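Local coordinates for protein nonribosomal peptide synthase (Streptomyces sp. MJ635-86F5, PDB 5JJP) that probably activates an aliphatic beta-amino acid by ATP-dependent adenylation, as a member of the AMP-binding family of adenylate-forming ligases, at residues L136-G141 and A153-K158; V88-A93 and T114-P119. All blocks are in the same frame, centred on the assembly; numbering follows the deposited sequence.

Contact 1. Residues L136-G141 and A153-K158; sequences LQAADG and ARFGPK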
loop_
_atom_site.group_PDB
_atom_site.type_symbol
_atom_site.label_atom_id
_atom_site.label_comp_id
_atom_site.label_asym_id
_atom_site.label_seq_id
_atom_site.Cartn_x
_atom_site.Cartn_y
_atom_site.Cartn_z
ATOM N N LEU A 136 -9.273 -17.075 0.315
ATOM C CA LEU A 136 -10.121 -16.473 1.361
ATOM C C LEU A 136 -10.882 -15.301 0.744
ATOM O O LEU A 136 -10.264 -14.329 0.372
ATOM C CB LEU A 136 -9.219 -15.957 2.460
ATOM C CG LEU A 136 -9.915 -15.216 3.585
ATOM C CD1 LEU A 136 -11.062 -16.046 4.146
ATOM C CD2 LEU A 136 -8.934 -14.876 4.684
ATOM N N GLN A 137 -12.187 -15.437 0.545
ATOM C CA GLN A 137 -12.950 -14.417 -0.174
ATOM C C GLN A 137 -14.045 -13.800 0.714
ATOM O O GLN A 137 -14.339 -14.317 1.759
ATOM C CB GLN A 137 -13.541 -14.977 -1.493
ATOM C CG GLN A 137 -14.630 -15.995 -1.342
ATOM C CD GLN A 137 -15.065 -16.608 -2.679
ATOM O OE1 GLN A 137 -15.307 -15.914 -3.670
ATOM N NE2 GLN A 137 -15.223 -17.916 -2.684
ATOM N N ALA A 138 -14.662 -12.729 0.231
ATOM C CA ALA A 138 -15.700 -12.021 0.968
ATOM C C ALA A 138 -16.911 -12.887 1.167
ATOM O O ALA A 138 -17.063 -13.875 0.469
ATOM C CB ALA A 138 -16.097 -10.767 0.229
ATOM N N ALA A 139 -17.761 -12.512 2.130
ATOM C CA ALA A 139 -19.044 -13.201 2.360
ATOM C C ALA A 139 -19.826 -13.396 1.068
ATOM O O ALA A 139 -20.268 -14.497 0.749
ATOM C CB ALA A 139 -19.901 -12.398 3.342
ATOM N N ASP A 140 -19.956 -12.296 0.335
ATOM C CA ASP A 140 -20.606 -12.252 -0.966
ATOM C C ASP A 140 -19.848 -12.933 -2.096
ATOM O O ASP A 140 -20.345 -12.997 -3.200
ATOM C CB ASP A 140 -20.666 -10.810 -1.428
ATOM C CG ASP A 140 -21.527 -9.976 -0.590
ATOM O OD1 ASP A 140 -22.577 -10.486 -0.112
ATOM O OD2 ASP A 140 -21.180 -8.781 -0.450
ATOM N N GLY A 141 -18.615 -13.362 -1.879
ATOM C CA GLY A 141 -17.770 -13.765 -3.015
ATOM C C GLY A 141 -18.345 -14.957 -3.731
ATOM O O GLY A 141 -18.936 -15.819 -3.096
ATOM N N ALA A 153 -12.512 -20.414 1.911
ATOM C CA ALA A 153 -13.216 -19.874 3.082
ATOM C C ALA A 153 -13.746 -18.505 2.796
ATOM O O ALA A 153 -13.289 -17.852 1.865
ATOM C CB ALA A 153 -12.280 -19.816 4.279
ATOM N N ARG A 154 -14.729 -18.098 3.581
ATOM C CA ARG A 154 -15.320 -16.790 3.437
ATOM C C ARG A 154 -15.201 -16.099 4.723
ATOM O O ARG A 154 -15.269 -16.738 5.794
ATOM C CB ARG A 154 -16.780 -16.878 3.092
ATOM C CG ARG A 154 -17.043 -17.397 1.708
ATOM C CD ARG A 154 -18.420 -18.028 1.594
ATOM N NE ARG A 154 -18.548 -18.661 0.273
ATOM C CZ ARG A 154 -18.751 -17.976 -0.833
ATOM N NH1 ARG A 154 -18.821 -16.649 -0.788
ATOM N NH2 ARG A 154 -18.831 -18.607 -1.984
ATOM N N PHE A 155 -15.079 -14.778 4.656
ATOM C CA PHE A 155 -15.133 -13.968 5.881
ATOM C C PHE A 155 -16.248 -12.958 5.744
ATOM O O PHE A 155 -16.507 -12.455 4.658
ATOM C CB PHE A 155 -13.783 -13.288 6.148
ATOM C CG PHE A 155 -13.391 -12.314 5.106
ATOM C CD1 PHE A 155 -12.678 -12.701 4.021
ATOM C CD2 PHE A 155 -13.749 -10.987 5.226
ATOM C CE1 PHE A 155 -12.338 -11.798 3.023
ATOM C CE2 PHE A 155 -13.453 -10.082 4.205
ATOM C CZ PHE A 155 -12.743 -10.493 3.102
ATOM N N GLY A 156 -16.927 -12.670 6.835
ATOM C CA GLY A 156 -17.993 -11.627 6.826
ATOM C C GLY A 156 -18.312 -11.219 8.253
ATOM O O GLY A 156 -17.537 -11.534 9.173
ATOM N N PRO A 157 -19.463 -10.586 8.461
ATOM C CA PRO A 157 -19.780 -10.007 9.796
ATOM C C PRO A 157 -19.783 -11.042 10.916
ATOM O O PRO A 157 -19.293 -10.742 12.013
ATOM C CB PRO A 157 -21.209 -9.440 9.624
ATOM C CG PRO A 157 -21.445 -9.362 8.139
ATOM C CD PRO A 157 -20.529 -10.360 7.476
ATOM N N LYS A 158 -20.273 -12.250 10.628
ATOM C CA LYS A 158 -20.339 -13.307 11.623
ATOM C C LYS A 158 -19.016 -14.054 11.896
ATOM O O LYS A 158 -18.884 -14.692 12.940
ATOM C CB LYS A 158 -21.416 -14.326 11.245
ATOM C CG LYS A 158 -21.155 -15.154 9.979
ATOM C CD LYS A 158 -19.987 -16.157 10.038
ATOM C CE LYS A 158 -19.823 -16.983 11.325
ATOM N NZ LYS A 158 -20.596 -18.260 11.352
#
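Gln137 and Arg154 lie side by side on one face of a parallel strand pair, 134-138 with 151-156, in one of the sheets of the layered alpha-beta-alpha-beta-alpha sandwich. The Gln137 amide stacks over one face of the Arg154 guanidinium, the two planes 13° apart and NE2 3.7 Å from NH2. The guanidinium turns its edge to Gly141 O in the type I turn from Ala138 to Gly141 that ends the first strand. Weak bonds run from NH2 to that oxygen and from NH1 to Ala139 O; the modelled 2.5 Å between NH1 and Gly141 O is implausibly short, its exact length doubtful. A long, extended side chain suits this place, for it can reach two carbonyls of the turn at once, Ala139 O and Gly141 O, while NE keeps a long, weak ion pair with Glu163. Gln137 OE1 accepts from Arg143 N, which would hold the amide in its orientation.

Between the strands, the backbones are joined by Gln137 N to Ala153 O and by Phe155 N to Gln137 O, both 3.0 Å. Phe155 has CG between its backbone N and carbonyl carbon (chi1 64°), a torsion that folds the ring back against the neighbouring strand. Leu136 CD1 meets the ring edge at CD1, 3.7 Å away, while Ala138 CA sits over a face, 4.2 Å from the centroid and 21° off the ring normal.

Contact 2. Residues V88-A93 and T114-P119; sequences VLESPA and TIPETP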
loop_
_atom_site.group_PDB
_atom_site.type_symbol
_atom_site.label_atom_id
_atom_site.label_comp_id
_atom_site.label_asym_id
_atom_site.label_seq_id
_atom_site.Cartn_x
_atom_site.Cartn_y
_atom_site.Cartn_z
ATOM N N VAL A 88 -4.650 -16.313 -0.737
ATOM C CA VAL A 88 -5.206 -15.344 -1.686
ATOM C C VAL A 88 -6.389 -14.718 -0.987
ATOM O O VAL A 88 -7.314 -15.424 -0.614
ATOM C CB VAL A 88 -5.684 -15.987 -2.988
ATOM C CG1 VAL A 88 -6.220 -14.945 -3.932
ATOM C CG2 VAL A 88 -4.538 -16.710 -3.652
ATOM N N LEU A 89 -6.347 -13.410 -0.795
ATOM C CA LEU A 89 -7.409 -12.687 -0.135
ATOM C C LEU A 89 -8.183 -11.816 -1.179
ATOM O O LEU A 89 -7.660 -10.828 -1.698
ATOM C CB LEU A 89 -6.801 -11.831 0.965
ATOM C CG LEU A 89 -7.709 -10.989 1.813
ATOM C CD1 LEU A 89 -8.748 -11.868 2.467
ATOM C CD2 LEU A 89 -6.927 -10.252 2.862
ATOM N N GLU A 90 -9.396 -12.246 -1.508
ATOM C CA GLU A 90 -10.161 -11.617 -2.588
ATOM C C GLU A 90 -11.398 -10.895 -2.076
ATOM O O GLU A 90 -12.321 -11.529 -1.569
ATOM C CB GLU A 90 -10.572 -12.650 -3.613
ATOM C CG GLU A 90 -11.363 -12.098 -4.789
ATOM C CD GLU A 90 -11.353 -13.081 -5.975
ATOM O OE1 GLU A 90 -10.248 -13.332 -6.544
ATOM O OE2 GLU A 90 -12.452 -13.594 -6.358
ATOM N N SER A 91 -11.389 -9.589 -2.207
ATOM C CA SER A 91 -12.474 -8.785 -1.707
ATOM C C SER A 91 -12.315 -7.355 -2.139
ATOM O O SER A 91 -11.195 -6.870 -2.325
ATOM C CB SER A 91 -12.536 -8.871 -0.166
ATOM O OG SER A 91 -13.401 -7.907 0.428
ATOM N N PRO A 92 -13.452 -6.660 -2.350
ATOM C CA PRO A 92 -13.266 -5.232 -2.396
ATOM C C PRO A 92 -12.744 -4.757 -1.033
ATOM O O PRO A 92 -12.929 -5.426 -0.040
ATOM C CB PRO A 92 -14.664 -4.692 -2.715
ATOM C CG PRO A 92 -15.593 -5.753 -2.237
ATOM C CD PRO A 92 -14.873 -7.039 -2.403
ATOM N N ALA A 93 -12.090 -3.599 -1.030
ATOM C CA ALA A 93 -11.633 -2.952 0.205
ATOM C C ALA A 93 -12.813 -2.578 1.120
ATOM O O ALA A 93 -13.552 -1.677 0.823
ATOM C CB ALA A 93 -10.830 -1.710 -0.128
ATOM N N THR A 114 -6.532 -9.576 -3.961
ATOM C CA THR A 114 -7.174 -9.759 -5.253
ATOM C C THR A 114 -8.572 -9.140 -5.169
ATOM O O THR A 114 -9.110 -8.966 -4.067
ATOM C CB THR A 114 -7.138 -11.290 -5.522
ATOM O OG1 THR A 114 -5.939 -11.628 -6.249
ATOM C CG2 THR A 114 -8.230 -11.753 -6.265
ATOM N N ILE A 115 -9.175 -8.825 -6.295
ATOM C CA ILE A 115 -10.592 -8.469 -6.304
ATOM C C ILE A 115 -11.386 -9.408 -7.186
ATOM O O ILE A 115 -10.793 -10.117 -8.022
ATOM C CB ILE A 115 -10.810 -7.027 -6.726
ATOM C CG1 ILE A 115 -10.093 -6.736 -8.055
ATOM C CG2 ILE A 115 -10.275 -6.102 -5.633
ATOM C CD1 ILE A 115 -10.526 -5.409 -8.696
ATOM N N PRO A 116 -12.715 -9.463 -6.958
ATOM C CA PRO A 116 -13.579 -10.327 -7.767
ATOM C C PRO A 116 -13.392 -10.167 -9.277
ATOM O O PRO A 116 -13.482 -11.159 -10.016
ATOM C CB PRO A 116 -15.005 -9.910 -7.335
ATOM C CG PRO A 116 -14.828 -9.453 -5.909
ATOM C CD PRO A 116 -13.481 -8.792 -5.877
ATOM N N GLU A 117 -13.091 -8.938 -9.706
ATOM C CA GLU A 117 -12.939 -8.603 -11.119
ATOM C C GLU A 117 -11.582 -8.976 -11.671
ATOM O O GLU A 117 -11.317 -8.771 -12.846
ATOM C CB GLU A 117 -13.172 -7.107 -11.299
ATOM C CG GLU A 117 -14.600 -6.639 -10.957
ATOM C CD GLU A 117 -14.854 -6.416 -9.471
ATOM O OE1 GLU A 117 -13.906 -6.283 -8.696
ATOM O OE2 GLU A 117 -16.034 -6.398 -9.067
ATOM N N THR A 118 -10.669 -9.406 -10.812
ATOM C CA THR A 118 -9.373 -9.865 -11.286
ATOM C C THR A 118 -9.613 -11.068 -12.247
ATOM O O THR A 118 -10.236 -12.070 -11.851
ATOM C CB THR A 118 -8.479 -10.337 -10.122
ATOM O OG1 THR A 118 -8.229 -9.263 -9.202
ATOM C CG2 THR A 118 -7.129 -10.818 -10.660
ATOM N N PRO A 119 -9.110 -10.975 -13.485
ATOM C CA PRO A 119 -9.311 -12.034 -14.477
ATOM C C PRO A 119 -8.859 -13.401 -13.986
ATOM O O PRO A 119 -7.760 -13.553 -13.438
ATOM C CB PRO A 119 -8.441 -11.588 -15.651
ATOM C CG PRO A 119 -8.315 -10.089 -15.489
ATOM C CD PRO A 119 -8.194 -9.928 -13.993
#
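Glu90 and Thr114 pair as a parallel bridge where strands 87-90 and 111-114 end, their side chains on the same face. Two backbone bonds flank the pair: Thr114 N gives to Leu89 O at 2.8 Å, and Ser91 N gives to Thr114 O at 3.0 Å.

The Glu90 side chain starts at CB, 3.7 Å from Thr114 CG2. With CG anti to the backbone N (chi1 -179°) the chain runs on extended, and CG lies 3.6 Å from Ile115 C and 3.7 Å from Pro116 N, so its aliphatic part covers the peptide link between them. CD lies 3.6 Å from Ile115 O. OE1 has a hydrogen-bond partner elsewhere, its modelled approach to Thr114 CG2 being too close to trust, and OE2 lies 3.7 Å from Pro116 CA and forms a salt bridge with Arg143 NE; Arg143 also donates to Thr118 O. A buried carboxylate probably suits this place, since the guanidinium of Arg143 would offset its charge. Cutting back to an alanine here is likely to leave Arg143 without its anionic mate and to open a gap beside Ile115 and Pro116.

Beyond the strand ends, Pro92 CD meets Pro116 CD at 4.1 Å, the two rings crossing at about a right angle. A type I turn from Ile115 to Thr118 follows, with Ile115 O accepting from both N and OG1 of Thr118. Pro119 stands at the N-cap position, right before helix 120-130. With helix 95-107 between the strands, this is a beta-alpha-beta crossover, the building unit of parallel alpha/beta sheets.

Both contacts belong to one mixed sheet, in which strand 87-90 lies between 111-114 and 134-138, and 151-156 follows next. Leu136 joins them through backbone bonds to Val88 and Glu90, while Leu89 packs on Phe155. Contact 2 is the more buried and pairs the sheet's edge strand 111-114; contact 1 is only partly buried, its turn facing solvent. Their chemistry differs accordingly: in contact 1 an arginine leans mainly on carbonyls of an exposed turn, with a long, weak ion pair to Glu163, whereas in contact 2 a buried glutamate is salt-bridged to Arg143. Arg143 touches both contacts, through its backbone in one and its side chain in the other.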